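Local structure of cytosolic phospholipase A2 delta (5IZ5) at residues B[89-94]-B[635-640]; B[484-489]-B[493-498]; B[81-86]-B[145-150]; B[662-667]-B[697-702]. The protein hydrolyses glycerophospholipids at the sn-2 position in a calcium-dependent reaction, with a preference for linoleic acid there, and associates with lipid membranes through an N-terminal C2 domain. The protein carries 3 engineered substitutions. One frame throughout, in Å; residues are numbered along the deposited sequence.

Contact 1: residues B[89-94]-B[635-640]; sequences KNVLEL and SMPSQL
Lys89, whose CB and CG lie against Pro637, carries its ammonium atom NZ to a salt bridge with Asp114 of the adjacent strand 106-114, the chain bending at chi2 (68°) and again at chi4 to get there. It is the aliphatic part, not the charge, that meets the other segment: Lys89 CG sits 3.6 Å from Pro637 CG. Lysine suits this place because its methylenes can pack on a proline while its end is paired elsewhere. The same corner of the proline ring receives Val91, with CG2 3.6 Å from Pro637 CG, the two side chains crossing at about a right angle. Val91 has CG1 anti to its backbone N (chi1 -178°), which spreads both methyls over the opposing turn; CG1 comes 3.8 Å from Ser638 OG. Ser638 is small enough to lie close to the branched valine, and its side chain also touches Ser56.

Residues 637-638 form a short 3-10 segment, spanned by the bond from Gln639 N to Met636 O at 3.0 Å. Proline fits its start, being already restrained to the backbone angle needed. On the other side, Val91 begins strand 91-98 of the C2 domain, paired through its backbone with Ser56, whereas 635-640 belongs to the catalytic domain. No hydrogen bond joins the two segments, although beside them the Lys89 backbone bonds to Leu615; the chemistry implies mainly apolar packing, with one methyl beside a hydroxyl.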
# COMPACT_ATOMS: atom_id res chain seq x y z
N LYS B 89 -9.28 20.42 1.78
CA LYS B 89 -8.06 21.20 1.68
C LYS B 89 -7.87 21.63 0.23
O LYS B 89 -7.85 20.81 -0.68
CB LYS B 89 -6.86 20.42 2.18
CG LYS B 89 -5.93 21.25 3.04
CD LYS B 89 -6.53 21.65 4.38
CE LYS B 89 -5.97 22.96 4.91
NZ LYS B 89 -4.52 23.20 4.73
N ASN B 90 -7.74 22.94 0.04
CA ASN B 90 -7.62 23.53 -1.28
C ASN B 90 -6.29 24.25 -1.39
O ASN B 90 -6.05 25.24 -0.70
CB ASN B 90 -8.75 24.51 -1.52
CG ASN B 90 -10.10 23.84 -1.62
OD1 ASN B 90 -10.33 23.03 -2.52
ND2 ASN B 90 -11.00 24.15 -0.68
N VAL B 91 -5.41 23.72 -2.24
CA VAL B 91 -4.11 24.33 -2.47
C VAL B 91 -4.09 24.87 -3.89
O VAL B 91 -4.29 24.13 -4.86
CB VAL B 91 -2.96 23.33 -2.27
CG1 VAL B 91 -1.61 24.02 -2.47
CG2 VAL B 91 -3.02 22.72 -0.88
N LEU B 92 -3.85 26.16 -4.00
CA LEU B 92 -3.79 26.82 -5.29
C LEU B 92 -2.34 26.92 -5.71
O LEU B 92 -1.49 27.39 -4.95
CB LEU B 92 -4.41 28.20 -5.20
CG LEU B 92 -4.52 28.97 -6.51
CD1 LEU B 92 -5.55 28.36 -7.44
CD2 LEU B 92 -4.87 30.42 -6.23
N GLU B 93 -2.04 26.44 -6.92
CA GLU B 93 -0.71 26.56 -7.48
C GLU B 93 -0.70 27.71 -8.46
O GLU B 93 -1.50 27.75 -9.39
CB GLU B 93 -0.30 25.27 -8.18
CG GLU B 93 1.16 25.26 -8.63
CD GLU B 93 1.49 24.10 -9.54
OE1 GLU B 93 2.16 24.33 -10.57
OE2 GLU B 93 1.06 22.96 -9.24
N LEU B 94 0.21 28.66 -8.24
CA LEU B 94 0.42 29.76 -9.17
C LEU B 94 1.84 29.66 -9.71
O LEU B 94 2.81 29.81 -8.96
CB LEU B 94 0.19 31.10 -8.48
CG LEU B 94 -1.15 31.27 -7.76
CD1 LEU B 94 -1.07 30.82 -6.31
CD2 LEU B 94 -1.63 32.71 -7.82
N SER B 635 2.03 17.47 5.95
CA SER B 635 1.46 18.83 6.05
C SER B 635 1.22 19.46 4.66
O SER B 635 0.69 20.57 4.56
CB SER B 635 2.33 19.75 6.93
OG SER B 635 3.49 20.20 6.25
N MET B 636 1.61 18.75 3.59
CA MET B 636 1.42 19.20 2.20
C MET B 636 0.32 18.38 1.53
O MET B 636 0.59 17.35 0.89
CB MET B 636 2.72 19.07 1.40
CG MET B 636 3.87 19.92 1.93
SD MET B 636 3.59 21.70 1.84
CE MET B 636 3.69 21.97 0.07
N PRO B 637 -0.92 18.85 1.64
CA PRO B 637 -2.03 18.01 1.20
C PRO B 637 -2.07 17.76 -0.31
O PRO B 637 -2.46 16.68 -0.74
CB PRO B 637 -3.26 18.79 1.68
CG PRO B 637 -2.81 20.21 1.69
CD PRO B 637 -1.38 20.16 2.14
N SER B 638 -1.64 18.73 -1.12
CA SER B 638 -1.58 18.52 -2.57
C SER B 638 -0.53 17.48 -2.98
O SER B 638 -0.62 16.94 -4.09
CB SER B 638 -1.33 19.85 -3.30
OG SER B 638 -0.22 20.54 -2.75
N GLN B 639 0.43 17.18 -2.11
CA GLN B 639 1.46 16.17 -2.39
C GLN B 639 1.19 14.80 -1.74
O GLN B 639 2.07 13.95 -1.72
CB GLN B 639 2.83 16.66 -1.92
CG GLN B 639 3.11 18.13 -2.21
CD GLN B 639 4.53 18.54 -1.85
OE1 GLN B 639 4.97 18.37 -0.70
NE2 GLN B 639 5.26 19.08 -2.82
N LEU B 640 -0.02 14.58 -1.22
CA LEU B 640 -0.35 13.29 -0.61
C LEU B 640 -0.82 12.25 -1.63
O LEU B 640 -1.00 12.57 -2.80
CB LEU B 640 -1.38 13.48 0.51
CG LEU B 640 -0.87 14.22 1.75
CD1 LEU B 640 -1.90 14.17 2.87
CD2 LEU B 640 0.45 13.64 2.25

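Contact 2: residues B[484-489]-B[493-498]; sequences WVEFSP and GFLKYG
One face of the Phe494 ring carries Val485 CG2, which stands 3.9 Å from the ring centroid and 16° off the normal, a CH-pi contact displaced toward the rim. The Tyr497 ring has Lys496 CD over one face and Phe494 CG at its edge, in plane. Val485 and Phe494 are directly paired (antiparallel, non-hydrogen-bonded), which puts their side chains on one face of the sheet; a slender branched residue beside a flat one gives close cover. In the next, hydrogen-bonded pair, Glu486 N reaches Gly493 O at 2.9 Å and Gly493 N reaches Glu486 O at 3.0 Å. Gly493 is almost fully extended, a shape that a residue without a side chain adopts easily. Beyond it the pairing weakens: Leu495 N is 3.5 Å from Trp484 O in a weak bond, and a water links that carbonyl to Lys496 N.

On the other face the extended Glu486 chain places OE1 3.9 Å from Leu495 CD2, while its buried carboxylate is satisfied by Ser662, Arg665 and Arg668. The arrangement is a beta hairpin, strands 482-487 and 492-494, in the mixed sheet of the patatin-like catalytic domain, with the Trp484 side chain about 10 Å from that of the nucleophile Ser365.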
# COMPACT_ATOMS: atom_id res chain seq x y z
N TRP B 484 1.83 2.73 5.50
CA TRP B 484 1.53 1.31 5.70
C TRP B 484 0.24 0.95 4.96
O TRP B 484 -0.78 1.61 5.12
CB TRP B 484 1.41 0.97 7.19
CG TRP B 484 2.73 1.12 7.91
CD1 TRP B 484 3.15 2.19 8.63
CD2 TRP B 484 3.79 0.16 7.96
NE1 TRP B 484 4.41 1.96 9.13
CE2 TRP B 484 4.83 0.72 8.73
CE3 TRP B 484 3.97 -1.12 7.42
CZ2 TRP B 484 6.03 0.04 8.98
CZ3 TRP B 484 5.16 -1.79 7.67
CH2 TRP B 484 6.18 -1.22 8.44
N VAL B 485 0.34 -0.09 4.13
CA VAL B 485 -0.81 -0.67 3.46
C VAL B 485 -1.01 -2.10 3.98
O VAL B 485 -0.17 -2.99 3.79
CB VAL B 485 -0.65 -0.68 1.93
CG1 VAL B 485 -1.85 -1.34 1.28
CG2 VAL B 485 -0.47 0.73 1.40
N GLU B 486 -2.14 -2.30 4.62
CA GLU B 486 -2.48 -3.57 5.24
C GLU B 486 -3.35 -4.41 4.32
O GLU B 486 -4.28 -3.88 3.70
CB GLU B 486 -3.22 -3.27 6.54
CG GLU B 486 -3.96 -4.43 7.17
CD GLU B 486 -4.66 -3.98 8.43
OE1 GLU B 486 -3.96 -3.85 9.47
OE2 GLU B 486 -5.89 -3.75 8.39
N PHE B 487 -3.06 -5.72 4.24
CA PHE B 487 -3.87 -6.67 3.47
C PHE B 487 -4.49 -7.72 4.40
O PHE B 487 -3.79 -8.30 5.23
CB PHE B 487 -3.02 -7.43 2.45
CG PHE B 487 -2.44 -6.57 1.36
CD1 PHE B 487 -2.84 -6.74 0.04
CD2 PHE B 487 -1.47 -5.61 1.64
CE1 PHE B 487 -2.30 -5.96 -0.97
CE2 PHE B 487 -0.93 -4.82 0.63
CZ PHE B 487 -1.34 -5.00 -0.68
N SER B 488 -5.79 -7.96 4.23
CA SER B 488 -6.45 -9.10 4.87
C SER B 488 -7.46 -9.72 3.90
O SER B 488 -7.74 -9.12 2.86
CB SER B 488 -7.17 -8.66 6.15
OG SER B 488 -8.50 -8.24 5.87
N PRO B 489 -8.00 -10.90 4.23
CA PRO B 489 -9.03 -11.49 3.37
C PRO B 489 -10.30 -10.65 3.25
O PRO B 489 -11.05 -10.83 2.29
CB PRO B 489 -9.35 -12.82 4.06
CG PRO B 489 -8.14 -13.12 4.88
CD PRO B 489 -7.68 -11.78 5.37
N GLY B 493 -6.03 -1.75 2.52
CA GLY B 493 -6.07 -0.30 2.61
C GLY B 493 -5.02 0.38 3.46
O GLY B 493 -4.14 -0.26 4.03
N PHE B 494 -5.15 1.70 3.52
CA PHE B 494 -4.20 2.57 4.17
C PHE B 494 -4.65 2.84 5.58
O PHE B 494 -5.74 3.40 5.78
CB PHE B 494 -4.12 3.92 3.44
CG PHE B 494 -3.41 3.86 2.13
CD1 PHE B 494 -2.11 4.34 2.03
CD2 PHE B 494 -4.04 3.38 0.98
CE1 PHE B 494 -1.45 4.32 0.83
CE2 PHE B 494 -3.37 3.36 -0.23
CZ PHE B 494 -2.07 3.82 -0.30
N LEU B 495 -3.81 2.51 6.55
CA LEU B 495 -4.07 2.84 7.95
C LEU B 495 -4.15 4.37 8.16
O LEU B 495 -5.04 4.87 8.84
CB LEU B 495 -2.99 2.21 8.86
CG LEU B 495 -2.90 0.68 8.86
CD1 LEU B 495 -1.69 0.20 9.67
CD2 LEU B 495 -4.17 0.03 9.38
N LYS B 496 -3.26 5.12 7.52
CA LYS B 496 -3.24 6.58 7.65
C LYS B 496 -4.52 7.29 7.15
O LYS B 496 -4.98 8.26 7.77
CB LYS B 496 -2.02 7.14 6.90
CG LYS B 496 -1.75 8.64 7.04
CD LYS B 496 -1.12 9.22 5.77
CE LYS B 496 0.37 8.99 5.68
NZ LYS B 496 0.97 9.90 4.68
N TYR B 497 -5.10 6.81 6.06
CA TYR B 497 -6.23 7.50 5.42
C TYR B 497 -7.60 6.89 5.76
O TYR B 497 -8.65 7.44 5.39
CB TYR B 497 -6.07 7.52 3.90
CG TYR B 497 -4.81 8.18 3.38
CD1 TYR B 497 -4.65 9.56 3.45
CD2 TYR B 497 -3.80 7.44 2.80
CE1 TYR B 497 -3.49 10.17 2.98
CE2 TYR B 497 -2.65 8.03 2.31
CZ TYR B 497 -2.50 9.40 2.40
OH TYR B 497 -1.36 9.99 1.92
N GLY B 498 -7.59 5.75 6.45
CA GLY B 498 -8.83 5.07 6.81
C GLY B 498 -9.67 4.71 5.60
O GLY B 498 -10.87 4.94 5.57
O HOH W 1 -1.11 4.03 5.68

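Contact 3: residues B[81-86]-B[145-150]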
# COMPACT_ATOMS: atom_id res chain seq x y z
N ARG B 81 -12.22 32.40 -11.89
CA ARG B 81 -13.21 32.00 -10.88
C ARG B 81 -13.27 30.49 -10.65
O ARG B 81 -13.37 29.72 -11.61
CB ARG B 81 -14.59 32.50 -11.29
CG ARG B 81 -14.80 33.96 -10.96
CD ARG B 81 -15.95 34.54 -11.78
NE ARG B 81 -15.50 35.55 -12.75
CZ ARG B 81 -15.15 35.32 -14.01
NH1 ARG B 81 -15.17 34.09 -14.53
NH2 ARG B 81 -14.76 36.34 -14.78
N PHE B 82 -13.22 30.10 -9.38
CA PHE B 82 -13.35 28.71 -8.94
C PHE B 82 -14.54 28.53 -8.00
O PHE B 82 -14.83 29.41 -7.19
CB PHE B 82 -12.11 28.30 -8.15
CG PHE B 82 -10.82 28.28 -8.94
CD1 PHE B 82 -10.40 27.12 -9.58
CD2 PHE B 82 -9.99 29.40 -9.00
CE1 PHE B 82 -9.20 27.08 -10.28
CE2 PHE B 82 -8.79 29.37 -9.70
CZ PHE B 82 -8.39 28.21 -10.34
N LEU B 83 -15.20 27.38 -8.06
CA LEU B 83 -16.10 26.96 -6.98
C LEU B 83 -15.27 26.21 -5.93
O LEU B 83 -14.55 25.26 -6.25
CB LEU B 83 -17.25 26.11 -7.52
CG LEU B 83 -18.62 26.38 -6.84
CD1 LEU B 83 -19.02 27.85 -6.95
CD2 LEU B 83 -19.72 25.51 -7.42
N ILE B 84 -15.36 26.66 -4.67
CA ILE B 84 -14.54 26.16 -3.57
C ILE B 84 -15.40 25.47 -2.50
O ILE B 84 -16.35 26.06 -1.98
CB ILE B 84 -13.76 27.32 -2.92
CG1 ILE B 84 -12.77 27.94 -3.92
CG2 ILE B 84 -13.05 26.88 -1.65
CD1 ILE B 84 -11.75 26.98 -4.50
N GLN B 85 -15.06 24.22 -2.19
CA GLN B 85 -15.69 23.47 -1.10
C GLN B 85 -14.87 23.68 0.17
O GLN B 85 -13.72 23.27 0.26
CB GLN B 85 -15.76 21.98 -1.46
CG GLN B 85 -16.27 21.04 -0.37
CD GLN B 85 -17.55 21.52 0.28
OE1 GLN B 85 -17.53 21.98 1.42
NE2 GLN B 85 -18.66 21.41 -0.43
N SER B 86 -15.48 24.34 1.16
CA SER B 86 -14.79 24.71 2.40
C SER B 86 -14.33 23.50 3.23
O SER B 86 -13.39 23.62 4.01
CB SER B 86 -15.70 25.60 3.26
OG SER B 86 -16.88 24.91 3.64
N GLU B 145 -16.77 34.74 -2.13
CA GLU B 145 -18.15 35.17 -2.04
C GLU B 145 -19.10 34.00 -1.95
O GLU B 145 -18.83 32.94 -2.50
CB GLU B 145 -18.52 35.97 -3.27
CG GLU B 145 -17.97 37.38 -3.30
CD GLU B 145 -18.52 38.20 -4.45
OE1 GLU B 145 -18.84 37.62 -5.51
OE2 GLU B 145 -18.64 39.43 -4.29
N GLU B 146 -20.23 34.25 -1.30
CA GLU B 146 -21.30 33.27 -1.14
C GLU B 146 -21.99 33.04 -2.47
O GLU B 146 -21.98 33.91 -3.34
CB GLU B 146 -22.29 33.79 -0.10
CG GLU B 146 -23.38 32.82 0.33
CD GLU B 146 -24.13 33.29 1.57
OE1 GLU B 146 -25.15 32.66 1.91
OE2 GLU B 146 -23.71 34.28 2.21
N THR B 147 -22.55 31.85 -2.65
CA THR B 147 -23.33 31.51 -3.82
C THR B 147 -24.70 31.03 -3.34
O THR B 147 -24.87 30.72 -2.17
CB THR B 147 -22.66 30.39 -4.65
OG1 THR B 147 -22.73 29.15 -3.93
CG2 THR B 147 -21.20 30.72 -4.97
N SER B 148 -25.65 30.96 -4.26
CA SER B 148 -27.02 30.52 -3.93
C SER B 148 -27.29 29.06 -4.30
O SER B 148 -28.42 28.58 -4.20
CB SER B 148 -28.01 31.45 -4.63
OG SER B 148 -27.65 31.64 -5.98
N ASP B 149 -26.24 28.34 -4.71
CA ASP B 149 -26.38 26.92 -5.05
C ASP B 149 -26.84 26.07 -3.85
O ASP B 149 -26.65 26.48 -2.71
CB ASP B 149 -25.04 26.36 -5.53
CG ASP B 149 -24.58 26.98 -6.84
OD1 ASP B 149 -25.32 26.86 -7.84
OD2 ASP B 149 -23.47 27.55 -6.87
N ARG B 150 -27.43 24.91 -4.12
CA ARG B 150 -27.71 23.91 -3.08
C ARG B 150 -26.39 23.44 -2.48
O ARG B 150 -25.33 23.65 -3.08
CB ARG B 150 -28.47 22.70 -3.64
CG ARG B 150 -27.70 21.86 -4.65
CD ARG B 150 -28.45 20.59 -5.03
NE ARG B 150 -27.80 19.84 -6.11
CZ ARG B 150 -26.72 19.06 -5.98
NH1 ARG B 150 -26.13 18.89 -4.80
NH2 ARG B 150 -26.22 18.44 -7.06
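Leu83 meets Thr147 and Asp149 on the outer side of the C2 beta-sandwich, where strands 75-85 and 137-146 both pair with strand 21-36. With that strand between them, the backbones stay well apart: the CA atoms of Leu83 and Thr147 are 9.1 Å from each other, and side chains must bridge the gap. The bond to CB of Leu83 points neither at 145-150 nor away from it, and the chain beyond turns toward that segment. Its chi1 of -141° lies away from a staggered value, and from there the two methyls part company. CD1 reaches Thr147 CG2 at 4.1 Å, a loose apolar touch, while CD2 heads for the side chain of Asp149. Leucine suits the place because one forked side chain can serve both neighbours; it also touches Pro250 and Leu251, in the loop after strand 244-248.

Thr147 has a divided role. Its OG1 lies between the backbone N and the carbonyl carbon (chi1 69°) and bonds to Cys25 O on the intervening strand, which leaves the methyl for Leu83. The alternating residues Phe82 and Ile84 take the other face of strand 75-85, packing on Leu55. No hydrogen bond joins the two segments. The more remote of the two approaches is mixed in character, a methyl beside a carboxylate oxygen, with Leu83 CD2 4.3 Å from Asp149 OD2.

Contact 4: residues B[662-667]-B[697-702]; sequences SMFRPG and RGLPFP. With SO4 (sulfate ion), chain N.
The backbones of 662-667 and 697-702, neither of them regular helix or strand, come nearest at Phe664 and Leu699, with 7.8 Å between their CA atoms, and no hydrogen bond crosses between them. The gap is filled by the Phe664 side chain. Its CB lies 4.2 Å from Leu699 CD1, and farther out CE1 comes 3.7 Å from the carbonyl atom Pro700 O. At the tip, CZ meets Phe701 CD1 at 3.5 Å, arriving at the edge of that second ring and near its plane; the two side chains cross at about a right angle. A long, flat residue suits this position because it can touch three successive residues of the opposing loop.

Phe701 has CG anti to its backbone N (chi1 -169°), an arrangement that lays the ring on Leu687, Glu691 and Cys694 of helix 685-696. Pro702 CD sits 3.5 Å above one face of it. On the other loop the extended Arg665 side chain leads away from 697-702 to salt bridges with Glu486 and Glu491. Gly667, at a positive phi of 101° where a side chain would strike the preceding carbonyl oxygen, offers its N to a sulfate through two weak bonds, 3.0 Å to O4 and a straighter 3.4 Å (164°) to O1; the ion probably came from the crystallisation liquor. Leu699 owes its place to the end of the helix before it: Gly698, also with positive phi, is the C-prime residue of a Schellman motif, in which Leu699 N bonds to Cys694 O and Gly698 N to Arg695 O.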
# COMPACT_ATOMS: atom_id res chain seq x y z
N SER B 662 -0.13 -3.41 12.03
CA SER B 662 -1.45 -4.04 11.98
C SER B 662 -1.99 -4.37 13.38
O SER B 662 -3.21 -4.42 13.57
CB SER B 662 -1.39 -5.31 11.12
OG SER B 662 -1.52 -4.98 9.74
N MET B 663 -1.09 -4.59 14.34
CA MET B 663 -1.48 -4.81 15.74
C MET B 663 -1.98 -3.53 16.43
O MET B 663 -2.54 -3.62 17.52
CB MET B 663 -0.33 -5.43 16.55
CG MET B 663 0.10 -6.82 16.08
SD MET B 663 -1.27 -7.99 16.05
CE MET B 663 -0.49 -9.49 15.44
N PHE B 664 -1.82 -2.36 15.79
CA PHE B 664 -2.27 -1.09 16.38
C PHE B 664 -3.30 -0.31 15.58
O PHE B 664 -3.55 0.86 15.86
CB PHE B 664 -1.05 -0.20 16.66
CG PHE B 664 -0.13 -0.79 17.66
CD1 PHE B 664 -0.39 -0.66 19.01
CD2 PHE B 664 0.98 -1.52 17.26
CE1 PHE B 664 0.45 -1.23 19.94
CE2 PHE B 664 1.83 -2.09 18.19
CZ PHE B 664 1.56 -1.94 19.53
N ARG B 665 -3.91 -0.95 14.59
CA ARG B 665 -5.05 -0.34 13.93
C ARG B 665 -6.15 -0.14 14.99
O ARG B 665 -6.38 -1.03 15.80
CB ARG B 665 -5.57 -1.23 12.80
CG ARG B 665 -6.80 -0.67 12.11
CD ARG B 665 -7.21 -1.48 10.91
NE ARG B 665 -8.44 -0.98 10.32
CZ ARG B 665 -9.03 -1.48 9.23
NH1 ARG B 665 -8.50 -2.52 8.59
NH2 ARG B 665 -10.16 -0.94 8.79
N PRO B 666 -6.81 1.03 14.98
CA PRO B 666 -7.88 1.28 15.96
C PRO B 666 -8.96 0.20 15.95
O PRO B 666 -9.38 -0.25 14.89
CB PRO B 666 -8.46 2.63 15.52
CG PRO B 666 -7.34 3.31 14.82
CD PRO B 666 -6.56 2.22 14.14
N GLY B 667 -9.40 -0.21 17.14
CA GLY B 667 -10.43 -1.24 17.25
C GLY B 667 -9.89 -2.62 17.58
O GLY B 667 -10.61 -3.43 18.15
N ARG B 697 4.62 8.36 18.03
CA ARG B 697 3.23 8.54 17.61
C ARG B 697 2.20 8.38 18.73
O ARG B 697 1.00 8.32 18.47
CB ARG B 697 2.92 7.56 16.48
CG ARG B 697 3.83 7.76 15.28
CD ARG B 697 3.83 6.57 14.35
NE ARG B 697 4.41 6.94 13.06
CZ ARG B 697 5.71 7.14 12.85
NH1 ARG B 697 6.59 7.00 13.83
NH2 ARG B 697 6.13 7.49 11.64
N GLY B 698 2.67 8.33 19.98
CA GLY B 698 1.79 8.23 21.13
C GLY B 698 0.98 6.94 21.20
O GLY B 698 -0.14 6.94 21.71
N LEU B 699 1.56 5.85 20.71
CA LEU B 699 0.93 4.54 20.78
C LEU B 699 1.47 3.79 21.99
O LEU B 699 2.69 3.63 22.10
CB LEU B 699 1.20 3.75 19.50
CG LEU B 699 0.65 4.35 18.21
CD1 LEU B 699 0.98 3.46 17.03
CD2 LEU B 699 -0.86 4.56 18.30
N PRO B 700 0.59 3.33 22.90
CA PRO B 700 1.11 2.66 24.10
C PRO B 700 1.80 1.34 23.79
O PRO B 700 1.23 0.46 23.15
CB PRO B 700 -0.12 2.44 24.98
CG PRO B 700 -1.30 2.59 24.09
CD PRO B 700 -0.87 3.50 22.96
N PHE B 701 3.04 1.23 24.25
CA PHE B 701 3.86 0.08 23.98
C PHE B 701 4.89 -0.04 25.11
O PHE B 701 5.40 0.99 25.56
CB PHE B 701 4.56 0.30 22.63
CG PHE B 701 5.23 -0.92 22.11
CD1 PHE B 701 4.52 -1.83 21.37
CD2 PHE B 701 6.56 -1.16 22.39
CE1 PHE B 701 5.13 -2.97 20.89
CE2 PHE B 701 7.17 -2.29 21.92
CZ PHE B 701 6.46 -3.19 21.17
N PRO B 702 5.17 -1.26 25.59
CA PRO B 702 6.10 -1.39 26.73
C PRO B 702 7.53 -1.05 26.36
O PRO B 702 7.91 -1.11 25.19
CB PRO B 702 6.01 -2.87 27.11
CG PRO B 702 5.61 -3.55 25.85
CD PRO B 702 4.70 -2.58 25.14
S SO4 N . -8.86 1.74 20.02
O1 SO4 N . -8.01 0.54 20.15
O2 SO4 N . -8.99 2.39 21.34
O3 SO4 N . -8.23 2.70 19.09
O4 SO4 N . -10.21 1.37 19.54

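Contact 2 is the core of the set, fully buried and built on backbone pairing; contacts 3 and 4 lie at the surface and rest on side-chain packing, in contact 4 partly against a backbone carbonyl, and contact 1 is partly buried where the C2 and catalytic domains meet. The C2 strands 91-98 of contact 1 and 75-85 of contact 3, consecutive in the chain but in different sheets, are joined where Asn90 ND2 probably bonds to Gln85 O. Contacts 2 and 4 share the catalytic domain, and buried charge connects them through Glu486 with Ser662 and Arg665. Contact 1 reaches contact 2 by packing of Leu640 on Tyr497, whereas contacts 3 and 4 are about 40 Å apart between centres.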